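Truncated hemoglobin from geobacillus stearothermophilus (Geobacillus stearothermophilus, PDB 2BKM) probably binds oxygen reversibly at a haem iron, for transport or storage, as a bacterial member of the truncated haemoglobin family. Local coordinates at residues A22-V27 with T42-K47; Q48-T53 with A64-P69; T53-G58 with Y110-L115; C91-M96 with P104-F109. All coordinates share one frame; numbering follows the deposited sequence. Where two conformers were deposited one is given.

From the N terminus, contact 1 comes first: it closes the loop between helix 12-29 and helix 42-55 by setting 22-27 against 42-47 over the haem. Contact 2 opens straight after it on the same helix 42-55 and closes a short loop where 64-69 folds back. Contact 3 begins before contact 2 has closed, shares Thr53 with it and so crosses it; its long loop ends at 110-115 on helix 104-120. Contact 4 falls wholly within that span, pairing helix 82-98 with helix 104-120. Together they tie both helix pairs of the globin sandwich to each other, and contacts 1 and 2 both touch the haem.

Contact 1 (A22-V27 with T42-K47); sequences AFYRRV and TETAHK. Unlike the reference sequence in segment 42-47: His46 (reference Arg). With HEM (protoporphyrin IX containing Fe), chain D; ACT (acetate ion), chain E.
The helical segments 22-27 and 42-47 come closest at Tyr24 and Ala45, whose CA atoms lie 6.9 Å apart. They belong to helices 12-29 and 42-55, the pair corresponding to the B and E helices of the two-over-two truncated-haemoglobin sandwich, on the distal side of the haem. Little protein surface meets directly, and much of the contact is made through the haem and its ligand. The Tyr24 ring is held between two neighbours: the Ala45 backbone lies over one face, with Ala45 CA 3.6 Å from Tyr24 CE1, and Phe23 CD1 sits above the centre of the other. With CG of Tyr24 anti to the carbonyl carbon (chi1 -73°), the phenol runs across to the haem pocket, where its hydroxyl donates to an acetate oxygen over a distance too short to be trusted in detail. That acetate, probably from the crystallisation liquor, binds the haem iron and is also held by Trp88. Thr44 works with both branches: its CG2 packs 3.6 Å from Tyr24 OH, while OG1 donates to one haem propionate, 2.5 Å from O2A. Lys47 serves the other propionate. Its extended chain carries NZ to 2.8 Å from haem O1D, and NZ also keeps a salt bridge to Glu43, its hydrogen bond weak. A leucine in place of Lys47 would probably leave this propionate without its ammonium partner and the Glu43 carboxylate without its salt bridge. At the iron itself, acetate OXT binds FE at 2.1 Å.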
# COMPACT_ATOMS: atom_id res chain seq x y z
N ALA A 22 2.41 10.00 3.59
CA ALA A 22 3.71 10.06 2.98
C ALA A 22 3.76 9.29 1.66
O ALA A 22 4.38 9.72 0.68
CB ALA A 22 4.73 9.52 3.98
N PHE A 23 3.10 8.15 1.64
CA PHE A 23 3.09 7.29 0.48
C PHE A 23 2.50 8.02 -0.75
O PHE A 23 3.07 7.98 -1.83
CB PHE A 23 2.33 6.01 0.81
CG PHE A 23 2.25 5.06 -0.37
CD1 PHE A 23 1.01 4.80 -0.94
CD2 PHE A 23 3.38 4.47 -0.91
CE1 PHE A 23 0.91 3.93 -2.01
CE2 PHE A 23 3.29 3.61 -2.00
CZ PHE A 23 2.06 3.33 -2.55
N TYR A 24 1.35 8.67 -0.55
CA TYR A 24 0.71 9.28 -1.72
C TYR A 24 1.44 10.50 -2.21
O TYR A 24 1.37 10.82 -3.41
CB TYR A 24 -0.79 9.48 -1.57
CG TYR A 24 -1.43 8.14 -1.66
CD1 TYR A 24 -1.95 7.50 -0.55
CD2 TYR A 24 -1.43 7.46 -2.88
CE1 TYR A 24 -2.47 6.23 -0.64
CE2 TYR A 24 -1.94 6.20 -2.99
CZ TYR A 24 -2.46 5.58 -1.86
OH TYR A 24 -2.97 4.30 -1.94
N ARG A 25 2.18 11.17 -1.32
CA ARG A 25 3.05 12.22 -1.84
C ARG A 25 4.12 11.64 -2.78
O ARG A 25 4.48 12.26 -3.79
CB ARG A 25 3.74 12.98 -0.71
CG ARG A 25 2.82 13.86 0.08
CD ARG A 25 3.67 14.81 0.94
NE ARG A 25 4.40 14.10 1.99
CZ ARG A 25 3.91 13.88 3.20
NH1 ARG A 25 4.63 13.23 4.12
NH2 ARG A 25 2.69 14.32 3.50
N ARG A 26 4.64 10.45 -2.45
CA ARG A 26 5.63 9.82 -3.30
C ARG A 26 5.01 9.32 -4.59
O ARG A 26 5.60 9.42 -5.64
CB ARG A 26 6.31 8.67 -2.56
CG ARG A 26 7.14 9.01 -1.31
CD ARG A 26 8.05 10.21 -1.40
NE ARG A 26 8.93 10.13 -0.23
CZ ARG A 26 10.25 9.97 -0.28
NH1 ARG A 26 10.91 9.93 -1.44
NH2 ARG A 26 10.91 9.88 0.86
N VAL A 27 3.81 8.73 -4.49
CA VAL A 27 3.14 8.24 -5.67
C VAL A 27 2.89 9.36 -6.63
O VAL A 27 3.11 9.19 -7.82
CB VAL A 27 1.81 7.54 -5.28
CG1 VAL A 27 0.98 7.24 -6.51
CG2 VAL A 27 2.10 6.23 -4.49
N THR A 42 -7.12 12.16 -2.94
CA THR A 42 -7.86 12.19 -1.68
C THR A 42 -8.62 10.89 -1.45
O THR A 42 -8.51 10.28 -0.41
CB THR A 42 -8.83 13.41 -1.66
OG1 THR A 42 -8.05 14.59 -1.82
CG2 THR A 42 -9.61 13.49 -0.34
N GLU A 43 -9.41 10.47 -2.42
CA GLU A 43 -10.21 9.30 -2.24
C GLU A 43 -9.34 8.05 -2.13
O GLU A 43 -9.61 7.16 -1.33
CB GLU A 43 -11.17 9.17 -3.40
CG GLU A 43 -12.15 8.10 -3.26
CD GLU A 43 -13.06 8.02 -4.47
OE1 GLU A 43 -13.05 8.98 -5.29
OE2 GLU A 43 -13.77 7.00 -4.63
N THR A 44 -8.29 8.02 -2.94
CA THR A 44 -7.41 6.86 -2.93
C THR A 44 -6.79 6.68 -1.56
O THR A 44 -6.71 5.57 -1.03
CB THR A 44 -6.28 7.07 -3.93
OG1 THR A 44 -6.84 7.40 -5.21
CG2 THR A 44 -5.44 5.81 -4.04
N ALA A 45 -6.31 7.78 -1.00
CA ALA A 45 -5.66 7.74 0.29
C ALA A 45 -6.65 7.31 1.36
O ALA A 45 -6.30 6.52 2.25
CB ALA A 45 -5.09 9.09 0.64
N HIS A 46 -7.89 7.78 1.27
CA HIS A 46 -8.89 7.38 2.23
C HIS A 46 -9.08 5.87 2.18
O HIS A 46 -9.08 5.19 3.18
CB HIS A 46 -10.20 8.11 1.91
CG HIS A 46 -11.39 7.58 2.62
ND1 HIS A 46 -11.56 7.69 3.99
CD2 HIS A 46 -12.50 6.97 2.15
CE1 HIS A 46 -12.72 7.15 4.33
NE2 HIS A 46 -13.30 6.70 3.23
N LYS A 47 -9.20 5.35 0.97
CA LYS A 47 -9.44 3.93 0.81
C LYS A 47 -8.26 3.12 1.29
O LYS A 47 -8.42 2.10 1.89
CB LYS A 47 -9.68 3.60 -0.65
CG LYS A 47 -11.03 4.05 -1.18
CD LYS A 47 -11.10 3.82 -2.68
CE LYS A 47 -12.50 4.08 -3.20
NZ LYS A 47 -12.53 3.84 -4.68
CHA HEM D . -6.41 1.18 -6.06
CHB HEM D . -2.30 1.08 -8.57
CHC HEM D . -0.60 -2.24 -5.47
CHD HEM D . -4.26 -1.30 -2.50
C1A HEM D . -5.41 1.44 -6.96
C2A HEM D . -5.56 2.37 -8.06
C3A HEM D . -4.42 2.34 -8.75
C4A HEM D . -3.54 1.39 -8.11
CMA HEM D . -4.10 3.17 -10.00
CAA HEM D . -6.79 3.24 -8.33
CBA HEM D . -6.88 4.32 -7.27
CGA HEM D . -8.23 5.01 -7.23
O1A HEM D . -9.13 4.78 -8.11
O2A HEM D . -8.45 5.81 -6.28
C1B HEM D . -1.52 0.14 -7.97
C2B HEM D . -0.25 -0.34 -8.48
C3B HEM D . 0.19 -1.26 -7.63
C4B HEM D . -0.74 -1.43 -6.55
CMB HEM D . 0.48 0.18 -9.74
CAB HEM D . 1.50 -2.02 -7.78
CBB HEM D . 1.66 -3.28 -7.36
C1C HEM D . -1.40 -2.21 -4.34
C2C HEM D . -1.09 -2.84 -3.08
C3C HEM D . -2.14 -2.56 -2.29
C4C HEM D . -3.09 -1.76 -3.02
CMC HEM D . 0.18 -3.66 -2.73
CAC HEM D . -2.36 -2.92 -0.81
CBC HEM D . -1.59 -3.73 -0.09
C1D HEM D . -5.17 -0.59 -3.20
C2D HEM D . -6.48 -0.26 -2.70
C3D HEM D . -7.14 0.49 -3.80
C4D HEM D . -6.19 0.51 -4.89
CMD HEM D . -7.04 -0.58 -1.31
CAD HEM D . -8.54 1.07 -3.78
CBD HEM D . -9.50 0.10 -4.47
CGD HEM D . -10.84 0.80 -4.55
O1D HEM D . -11.05 1.66 -5.47
O2D HEM D . -11.66 0.54 -3.63
NA HEM D . -4.16 0.86 -7.03
NB HEM D . -1.77 -0.56 -6.81
NC HEM D . -2.60 -1.55 -4.27
ND HEM D . -5.04 -0.11 -4.49
FE HEM D . -3.40 -0.36 -5.65
C ACT E . -2.93 2.29 -4.07
O ACT E . -2.00 2.94 -3.59
OXT ACT E . -2.62 1.21 -4.54
CH3 ACT E . -4.32 2.78 -4.06

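Contact 2 (Q48-T53 with A64-P69); sequences QKQFLT and AEHGHP. With HEM (protoporphyrin IX containing Fe), chain D.
Gln50, Phe51 and Pro69 bury the most surface where helix 42-55 meets the end of helix 61-66 and the turn after it. Gln50 reaches across with an extended chain and uses both ends of its amide. OE1 accepts a hydrogen bond from His66 NE2 at 2.6 Å, the donor lying in the plane of the carbonyl and the oxygen in the plane of the imidazole. NE2 donates to Glu65 OE1, also at 2.6 Å and fairly straight (160° at the hydrogen), but meets that oxygen from above the carboxylate plane. Held at both ends, the amide cannot easily flip, and its plane stands steeply to each partner, 74° from the ring and 76° from the carboxylate. Glu65 OE1 is also bonded to His46 NE2, so it ties two residues of helix 42-55.

Phe51 supplies the apolar half. Its CG lies opposite the backbone N across the CA-CB bond, which turns the ring down between turn and porphyrin. CE1 packs 3.5 Å from Pro69 CB, with Pro69 CG in the ring plane at its edge; CE2 lies 3.5 Å from the vinyl carbon CAC of the haem, and CB lies 3.4 Å from the haem methyl CMD. Gly67, with positive phi, ends helix 61-66 and lets the chain bring Pro69 round to the ring. The whole is one wall of a globin haem pocket: helix 42-55 lays Phe51 on the porphyrin rim and Gln48 on the oxygen site.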
# COMPACT_ATOMS: atom_id res chain seq x y z
N GLN A 48 -7.05 3.60 0.99
CA GLN A 48 -5.87 2.87 1.41
C GLN A 48 -5.69 2.87 2.92
O GLN A 48 -5.25 1.89 3.49
CB GLN A 48 -4.64 3.51 0.77
CG GLN A 48 -3.35 2.70 0.93
CD GLN A 48 -3.39 1.40 0.14
OE1 GLN A 48 -2.86 1.35 -0.99
NE2 GLN A 48 -4.03 0.37 0.68
N LYS A 49 -6.01 3.99 3.55
CA LYS A 49 -5.97 4.00 5.01
C LYS A 49 -6.92 2.93 5.57
O LYS A 49 -6.58 2.16 6.46
CB LYS A 49 -6.34 5.36 5.55
CG LYS A 49 -6.30 5.35 7.05
CD LYS A 49 -6.26 6.71 7.69
CE LYS A 49 -5.46 6.66 9.01
NZ LYS A 49 -5.51 5.45 9.95
N GLN A 50 -8.13 2.87 5.00
CA GLN A 50 -9.09 1.85 5.43
C GLN A 50 -8.59 0.45 5.14
O GLN A 50 -8.63 -0.44 5.99
CB GLN A 50 -10.43 2.05 4.72
CG GLN A 50 -11.10 3.33 5.12
CD GLN A 50 -12.34 3.56 4.33
OE1 GLN A 50 -12.35 3.38 3.12
NE2 GLN A 50 -13.40 3.93 5.00
N PHE A 51 -8.04 0.25 3.94
CA PHE A 51 -7.58 -1.05 3.56
C PHE A 51 -6.42 -1.54 4.43
O PHE A 51 -6.44 -2.65 4.90
CB PHE A 51 -7.17 -1.10 2.09
CG PHE A 51 -6.67 -2.43 1.71
CD1 PHE A 51 -7.57 -3.47 1.56
CD2 PHE A 51 -5.28 -2.71 1.64
CE1 PHE A 51 -7.10 -4.79 1.29
CE2 PHE A 51 -4.81 -3.98 1.38
CZ PHE A 51 -5.70 -5.04 1.21
N LEU A 52 -5.42 -0.68 4.60
CA LEU A 52 -4.24 -1.12 5.32
C LEU A 52 -4.59 -1.40 6.78
O LEU A 52 -4.08 -2.34 7.37
CB LEU A 52 -3.14 -0.07 5.24
CG LEU A 52 -2.50 0.06 3.84
CD1 LEU A 52 -1.52 1.19 3.89
CD2 LEU A 52 -1.84 -1.25 3.44
N THR A 53 -5.54 -0.64 7.32
CA THR A 53 -6.01 -0.91 8.68
C THR A 53 -6.52 -2.34 8.78
O THR A 53 -6.12 -3.11 9.64
CB THR A 53 -7.12 0.12 9.04
OG1 THR A 53 -6.51 1.42 9.09
CG2 THR A 53 -7.75 -0.26 10.38
N ALA A 64 -16.30 -2.45 5.23
CA ALA A 64 -17.50 -1.75 5.73
C ALA A 64 -17.97 -0.72 4.73
O ALA A 64 -19.15 -0.54 4.51
CB ALA A 64 -17.23 -1.11 7.08
N GLU A 65 -17.03 -0.02 4.10
CA GLU A 65 -17.42 1.01 3.17
C GLU A 65 -17.45 0.58 1.72
O GLU A 65 -18.23 1.13 0.94
CB GLU A 65 -16.55 2.25 3.37
CG GLU A 65 -17.02 3.45 2.57
CD GLU A 65 -16.13 4.68 2.76
OE1 GLU A 65 -15.59 4.87 3.87
OE2 GLU A 65 -16.03 5.47 1.80
N HIS A 66 -16.57 -0.33 1.32
CA HIS A 66 -16.41 -0.62 -0.10
C HIS A 66 -16.66 -2.07 -0.49
O HIS A 66 -16.60 -2.39 -1.67
CB HIS A 66 -14.98 -0.24 -0.54
CG HIS A 66 -14.57 1.11 -0.07
ND1 HIS A 66 -15.01 2.27 -0.66
CD2 HIS A 66 -13.79 1.49 0.97
CE1 HIS A 66 -14.51 3.31 -0.02
NE2 HIS A 66 -13.77 2.86 0.98
N GLY A 67 -16.90 -2.93 0.49
CA GLY A 67 -17.07 -4.33 0.18
C GLY A 67 -15.74 -5.06 0.18
O GLY A 67 -14.69 -4.48 0.51
N HIS A 68 -15.76 -6.33 -0.17
CA HIS A 68 -14.52 -7.12 -0.12
C HIS A 68 -13.44 -6.46 -0.97
O HIS A 68 -13.71 -5.88 -2.01
CB HIS A 68 -14.79 -8.56 -0.57
CG HIS A 68 -15.54 -9.38 0.45
ND1 HIS A 68 -15.66 -9.00 1.77
CD2 HIS A 68 -16.18 -10.57 0.33
CE1 HIS A 68 -16.36 -9.91 2.42
NE2 HIS A 68 -16.69 -10.88 1.57
N PRO A 69 -12.19 -6.47 -0.47
CA PRO A 69 -11.10 -5.86 -1.23
C PRO A 69 -10.95 -6.38 -2.66
O PRO A 69 -10.76 -5.58 -3.57
CB PRO A 69 -9.87 -6.21 -0.39
CG PRO A 69 -10.40 -6.34 1.04
CD PRO A 69 -11.77 -6.96 0.85
CHA HEM D . -6.41 1.18 -6.06
CHB HEM D . -2.30 1.08 -8.57
CHC HEM D . -0.60 -2.24 -5.47
CHD HEM D . -4.26 -1.30 -2.50
C1A HEM D . -5.41 1.44 -6.96
C2A HEM D . -5.56 2.37 -8.06
C3A HEM D . -4.42 2.34 -8.75
C4A HEM D . -3.54 1.39 -8.11
CMA HEM D . -4.10 3.17 -10.00
CAA HEM D . -6.79 3.24 -8.33
CBA HEM D . -6.88 4.32 -7.27
CGA HEM D . -8.23 5.01 -7.23
O1A HEM D . -9.13 4.78 -8.11
O2A HEM D . -8.45 5.81 -6.28
C1B HEM D . -1.52 0.14 -7.97
C2B HEM D . -0.25 -0.34 -8.48
C3B HEM D . 0.19 -1.26 -7.63
C4B HEM D . -0.74 -1.43 -6.55
CMB HEM D . 0.48 0.18 -9.74
CAB HEM D . 1.50 -2.02 -7.78
CBB HEM D . 1.66 -3.28 -7.36
C1C HEM D . -1.40 -2.21 -4.34
C2C HEM D . -1.09 -2.84 -3.08
C3C HEM D . -2.14 -2.56 -2.29
C4C HEM D . -3.09 -1.76 -3.02
CMC HEM D . 0.18 -3.66 -2.73
CAC HEM D . -2.36 -2.92 -0.81
CBC HEM D . -1.59 -3.73 -0.09
C1D HEM D . -5.17 -0.59 -3.20
C2D HEM D . -6.48 -0.26 -2.70
C3D HEM D . -7.14 0.49 -3.80
C4D HEM D . -6.19 0.51 -4.89
CMD HEM D . -7.04 -0.58 -1.31
CAD HEM D . -8.54 1.07 -3.78
CBD HEM D . -9.50 0.10 -4.47
CGD HEM D . -10.84 0.80 -4.55
O1D HEM D . -11.05 1.66 -5.47
O2D HEM D . -11.66 0.54 -3.63
NA HEM D . -4.16 0.86 -7.03
NB HEM D . -1.77 -0.56 -6.81
NC HEM D . -2.60 -1.55 -4.27
ND HEM D . -5.04 -0.11 -4.49
FE HEM D . -3.40 -0.36 -5.65

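Contact 3 (T53-G58 with Y110-L115); sequences TQYLGG and YHRLVL
Arg112, on helix 104-120, can be followed atom by atom across Tyr55, near the C-terminal end of helix 42-55. Its CB starts beside the phenol, 3.3 Å from Tyr55 OH, a hydroxyl whose hydrogen-bond partner is Thr116 OG1. The chain then runs back over the ring in the opposite sense to the tyrosine. A bend at chi3 (54°) lays the guanidinium flat: NE stands 4.1 Å from Tyr55 CZ, and CZ of Arg112 sits 4.0 Å above the centroid of the Tyr55 ring, only 9° off its normal. The two planes are 20° apart, a near-parallel stack that is also a cation-pi contact. Beyond CZ, NH2 hovers over the ring, 3.6 Å from Tyr55 CD2. Both terminal nitrogens then close on one backbone atom: NH1 donates to Tyr55 O at 2.7 Å, tilted from the carbonyl plane, and NH2 adds a weak bond to the same oxygen.

Leu113 contributes an apolar contact, its CD2 3.6 Å from Tyr55 CE1, and its side chain also touches the haem. Just past Tyr55, helix 42-55 ends in a Schellman motif, in which Gly57, with positive phi, and Gly58 turn their N-H groups back to Gln54 O and Thr53 O. The chemistry is thus doubly matched: the cation rests on an electron-rich ring face while gripping a carbonyl of the last helical turn, where the partial negative charge of a helix end would be expected to favour a positive charge.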
# COMPACT_ATOMS: atom_id res chain seq x y z
N THR A 53 -5.54 -0.64 7.32
CA THR A 53 -6.01 -0.91 8.68
C THR A 53 -6.52 -2.34 8.78
O THR A 53 -6.12 -3.11 9.64
CB THR A 53 -7.12 0.12 9.04
OG1 THR A 53 -6.51 1.42 9.09
CG2 THR A 53 -7.75 -0.26 10.38
N GLN A 54 -7.40 -2.70 7.86
CA GLN A 54 -7.97 -4.03 7.85
C GLN A 54 -6.92 -5.09 7.53
O GLN A 54 -6.88 -6.12 8.15
CB GLN A 54 -9.11 -3.98 6.84
CG GLN A 54 -9.78 -5.24 6.45
CD GLN A 54 -10.93 -4.93 5.54
OE1 GLN A 54 -11.61 -3.91 5.69
NE2 GLN A 54 -11.17 -5.81 4.58
N TYR A 55 -6.08 -4.80 6.55
CA TYR A 55 -5.06 -5.71 6.11
C TYR A 55 -4.12 -6.07 7.23
O TYR A 55 -3.63 -7.19 7.28
CB TYR A 55 -4.27 -4.95 5.08
CG TYR A 55 -3.14 -5.61 4.35
CD1 TYR A 55 -1.82 -5.29 4.67
CD2 TYR A 55 -3.38 -6.47 3.31
CE1 TYR A 55 -0.78 -5.76 3.94
CE2 TYR A 55 -2.33 -6.96 2.54
CZ TYR A 55 -1.03 -6.60 2.88
OH TYR A 55 -0.00 -7.07 2.12
N LEU A 56 -3.88 -5.12 8.13
CA LEU A 56 -2.95 -5.34 9.23
C LEU A 56 -3.58 -6.00 10.43
O LEU A 56 -2.91 -6.19 11.44
CB LEU A 56 -2.33 -4.01 9.63
CG LEU A 56 -1.29 -3.35 8.71
CD1 LEU A 56 -1.28 -1.89 8.99
CD2 LEU A 56 0.05 -3.88 9.07
N GLY A 57 -4.89 -6.24 10.36
CA GLY A 57 -5.57 -6.89 11.49
C GLY A 57 -6.33 -5.90 12.36
O GLY A 57 -6.83 -6.24 13.43
N GLY A 58 -6.40 -4.65 11.93
CA GLY A 58 -7.21 -3.66 12.62
C GLY A 58 -8.66 -3.83 12.22
O GLY A 58 -9.03 -4.80 11.53
N TYR A 110 6.03 -4.78 5.39
CA TYR A 110 6.55 -4.56 4.04
C TYR A 110 6.53 -5.86 3.27
O TYR A 110 6.15 -5.85 2.08
CB TYR A 110 7.95 -3.99 4.11
CG TYR A 110 8.45 -3.69 2.72
CD1 TYR A 110 9.42 -4.47 2.17
CD2 TYR A 110 7.88 -2.66 1.97
CE1 TYR A 110 9.88 -4.27 0.89
CE2 TYR A 110 8.32 -2.39 0.68
CZ TYR A 110 9.33 -3.20 0.16
OH TYR A 110 9.76 -3.03 -1.13
N HIS A 111 6.91 -6.98 3.91
CA HIS A 111 6.93 -8.25 3.18
C HIS A 111 5.53 -8.66 2.78
O HIS A 111 5.35 -9.22 1.71
CB HIS A 111 7.61 -9.32 4.00
CG HIS A 111 9.06 -9.05 4.14
ND1 HIS A 111 9.79 -9.49 5.23
CD2 HIS A 111 9.92 -8.34 3.37
CE1 HIS A 111 11.04 -9.07 5.10
NE2 HIS A 111 11.16 -8.40 3.97
N ARG A 112 4.54 -8.37 3.61
CA ARG A 112 3.17 -8.68 3.18
C ARG A 112 2.87 -7.87 1.94
O ARG A 112 2.30 -8.39 1.01
CB ARG A 112 2.18 -8.33 4.28
CG ARG A 112 2.29 -9.28 5.45
CD ARG A 112 1.14 -9.20 6.39
NE ARG A 112 -0.14 -9.36 5.72
CZ ARG A 112 -1.29 -9.00 6.27
NH1 ARG A 112 -1.32 -8.52 7.52
NH2 ARG A 112 -2.41 -9.13 5.58
N LEU A 113 3.29 -6.60 1.95
CA LEU A 113 3.01 -5.75 0.79
C LEU A 113 3.76 -6.22 -0.44
O LEU A 113 3.23 -6.09 -1.56
CB LEU A 113 3.39 -4.32 1.11
CG LEU A 113 2.55 -3.65 2.19
CD1 LEU A 113 3.14 -2.29 2.43
CD2 LEU A 113 1.09 -3.55 1.79
N VAL A 114 4.97 -6.75 -0.29
CA VAL A 114 5.72 -7.30 -1.44
C VAL A 114 4.90 -8.42 -2.03
O VAL A 114 4.77 -8.49 -3.25
CB VAL A 114 7.10 -7.82 -0.98
CG1 VAL A 114 7.76 -8.58 -2.08
CG2 VAL A 114 7.97 -6.65 -0.49
N LEU A 115 4.34 -9.28 -1.19
CA LEU A 115 3.54 -10.39 -1.72
C LEU A 115 2.26 -9.87 -2.39
O LEU A 115 1.90 -10.32 -3.48
CB LEU A 115 3.22 -11.40 -0.62
CG LEU A 115 4.43 -12.12 -0.02
CD1 LEU A 115 4.82 -13.26 -1.00
CD2 LEU A 115 5.63 -11.30 0.25

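Contact 4 (C91-M96 with P104-F109); sequences CMRAAM and PAREQF
Met96 and Arg106 lead the contact between helices 82-98 and 104-120, which correspond to the G and H helices of the globin sandwich. The axes of 91-96 and 104-109 come no nearer than 11.8 Å and run nearly antiparallel, at 162°, a gap that long side chains bridge.

The packing contacts centre on Met96. Its CB sits over the middle of one face of the Arg106 guanidinium, 3.5 Å from CZ, and its SD lies 3.6 Å from Arg106 NE. The chain continues extended to CE, which makes an off-centre CH-pi contact with Phe109, 4.2 Å from the ring centroid; the nearest ring atom, CD1, is 3.7 Å from CE. Phe109 has CG swung away from its backbone N (chi1 176°), which sends the ring toward Met96.

The polar side belongs to Arg106, buried yet answered: NH2 makes a salt bridge to Asp97 and a hydrogen bond to Leu101 O in the connection between the helices. Glu107 adds only a long salt bridge. Arg93, whose NH1 bonds to Tyr110 OH, keeps its NE 5.9 Å from Arg106 NH1, like charges that do not touch, each group having a partner of its own. With a leucine at Arg106, the Asp97 carboxylate would probably lose its ionic mate and Leu101 O its donor.

The arginine therefore does two jobs, its flat face packing against the methionine while its nitrogens pin the turn joining the two helices.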
# COMPACT_ATOMS: atom_id res chain seq x y z
N CYS A 91 8.11 3.48 -3.48
CA CYS A 91 7.42 4.59 -2.79
C CYS A 91 7.07 4.22 -1.39
O CYS A 91 7.17 5.05 -0.50
CB CYS A 91 6.17 5.03 -3.52
SG CYS A 91 6.55 5.87 -5.12
N MET A 92 6.64 2.97 -1.19
CA MET A 92 6.29 2.52 0.14
C MET A 92 7.48 2.48 1.07
O MET A 92 7.40 2.96 2.20
CB MET A 92 5.55 1.18 0.08
CG MET A 92 5.11 0.75 1.42
SD MET A 92 3.97 1.87 2.27
CE MET A 92 2.45 1.55 1.34
N ARG A 93 8.61 1.96 0.59
CA ARG A 93 9.79 1.94 1.45
C ARG A 93 10.17 3.38 1.76
O ARG A 93 10.56 3.66 2.90
CB ARG A 93 10.96 1.31 0.73
CG ARG A 93 10.85 -0.18 0.56
CD ARG A 93 12.15 -0.82 0.11
NE ARG A 93 12.74 -0.12 -1.04
CZ ARG A 93 12.43 -0.40 -2.32
NH1 ARG A 93 11.49 -1.28 -2.61
NH2 ARG A 93 12.99 0.26 -3.31
N ALA A 94 10.12 4.28 0.77
CA ALA A 94 10.53 5.66 1.02
C ALA A 94 9.58 6.31 2.04
O ALA A 94 10.02 7.08 2.87
CB ALA A 94 10.51 6.46 -0.31
N ALA A 95 8.29 6.00 1.96
CA ALA A 95 7.33 6.56 2.89
C ALA A 95 7.56 6.01 4.29
O ALA A 95 7.45 6.76 5.26
CB ALA A 95 5.91 6.26 2.42
N MET A 96 7.83 4.70 4.40
CA MET A 96 8.13 4.11 5.70
C MET A 96 9.35 4.77 6.28
O MET A 96 9.34 5.14 7.45
CB MET A 96 8.33 2.60 5.61
CG MET A 96 7.05 1.87 5.30
SD MET A 96 7.35 0.15 4.90
CE MET A 96 5.70 -0.51 5.05
N PRO A 104 11.40 -4.73 12.87
CA PRO A 104 10.90 -5.99 12.35
C PRO A 104 9.42 -5.96 12.03
O PRO A 104 9.02 -6.65 11.08
CB PRO A 104 11.26 -7.01 13.45
CG PRO A 104 11.48 -6.15 14.66
CD PRO A 104 11.99 -4.86 14.21
N ALA A 105 8.61 -5.23 12.78
CA ALA A 105 7.20 -5.09 12.43
C ALA A 105 7.08 -4.35 11.11
O ALA A 105 6.30 -4.77 10.27
CB ALA A 105 6.49 -4.34 13.52
N ARG A 106 7.86 -3.29 10.90
CA ARG A 106 7.87 -2.68 9.58
C ARG A 106 8.20 -3.70 8.51
O ARG A 106 7.52 -3.73 7.46
CB ARG A 106 8.90 -1.58 9.51
CG ARG A 106 8.93 -0.97 8.14
CD ARG A 106 10.27 -0.55 7.85
NE ARG A 106 10.60 -0.38 6.43
CZ ARG A 106 11.24 0.70 5.98
NH1 ARG A 106 11.54 0.75 4.69
NH2 ARG A 106 11.53 1.75 6.76
N GLU A 107 9.23 -4.52 8.73
CA GLU A 107 9.62 -5.39 7.62
C GLU A 107 8.62 -6.48 7.38
O GLU A 107 8.41 -6.91 6.24
CB GLU A 107 11.02 -5.98 7.83
CG GLU A 107 12.06 -4.95 8.11
CD GLU A 107 12.36 -4.04 6.98
OE1 GLU A 107 11.74 -4.08 5.87
OE2 GLU A 107 13.31 -3.24 7.24
N GLN A 108 7.98 -6.95 8.44
CA GLN A 108 6.95 -7.97 8.29
C GLN A 108 5.80 -7.38 7.46
O GLN A 108 5.27 -8.03 6.53
CB GLN A 108 6.38 -8.38 9.65
CG GLN A 108 7.25 -9.32 10.43
CD GLN A 108 6.86 -9.40 11.90
OE1 GLN A 108 7.69 -9.81 12.74
NE2 GLN A 108 5.65 -9.01 12.24
N PHE A 109 5.41 -6.17 7.79
CA PHE A 109 4.37 -5.48 7.03
C PHE A 109 4.81 -5.28 5.57
O PHE A 109 4.07 -5.59 4.64
CB PHE A 109 4.11 -4.14 7.73
CG PHE A 109 3.14 -3.23 7.06
CD1 PHE A 109 3.15 -1.88 7.41
CD2 PHE A 109 2.18 -3.68 6.15
CE1 PHE A 109 2.23 -0.98 6.85
CE2 PHE A 109 1.26 -2.78 5.59
CZ PHE A 109 1.30 -1.44 5.90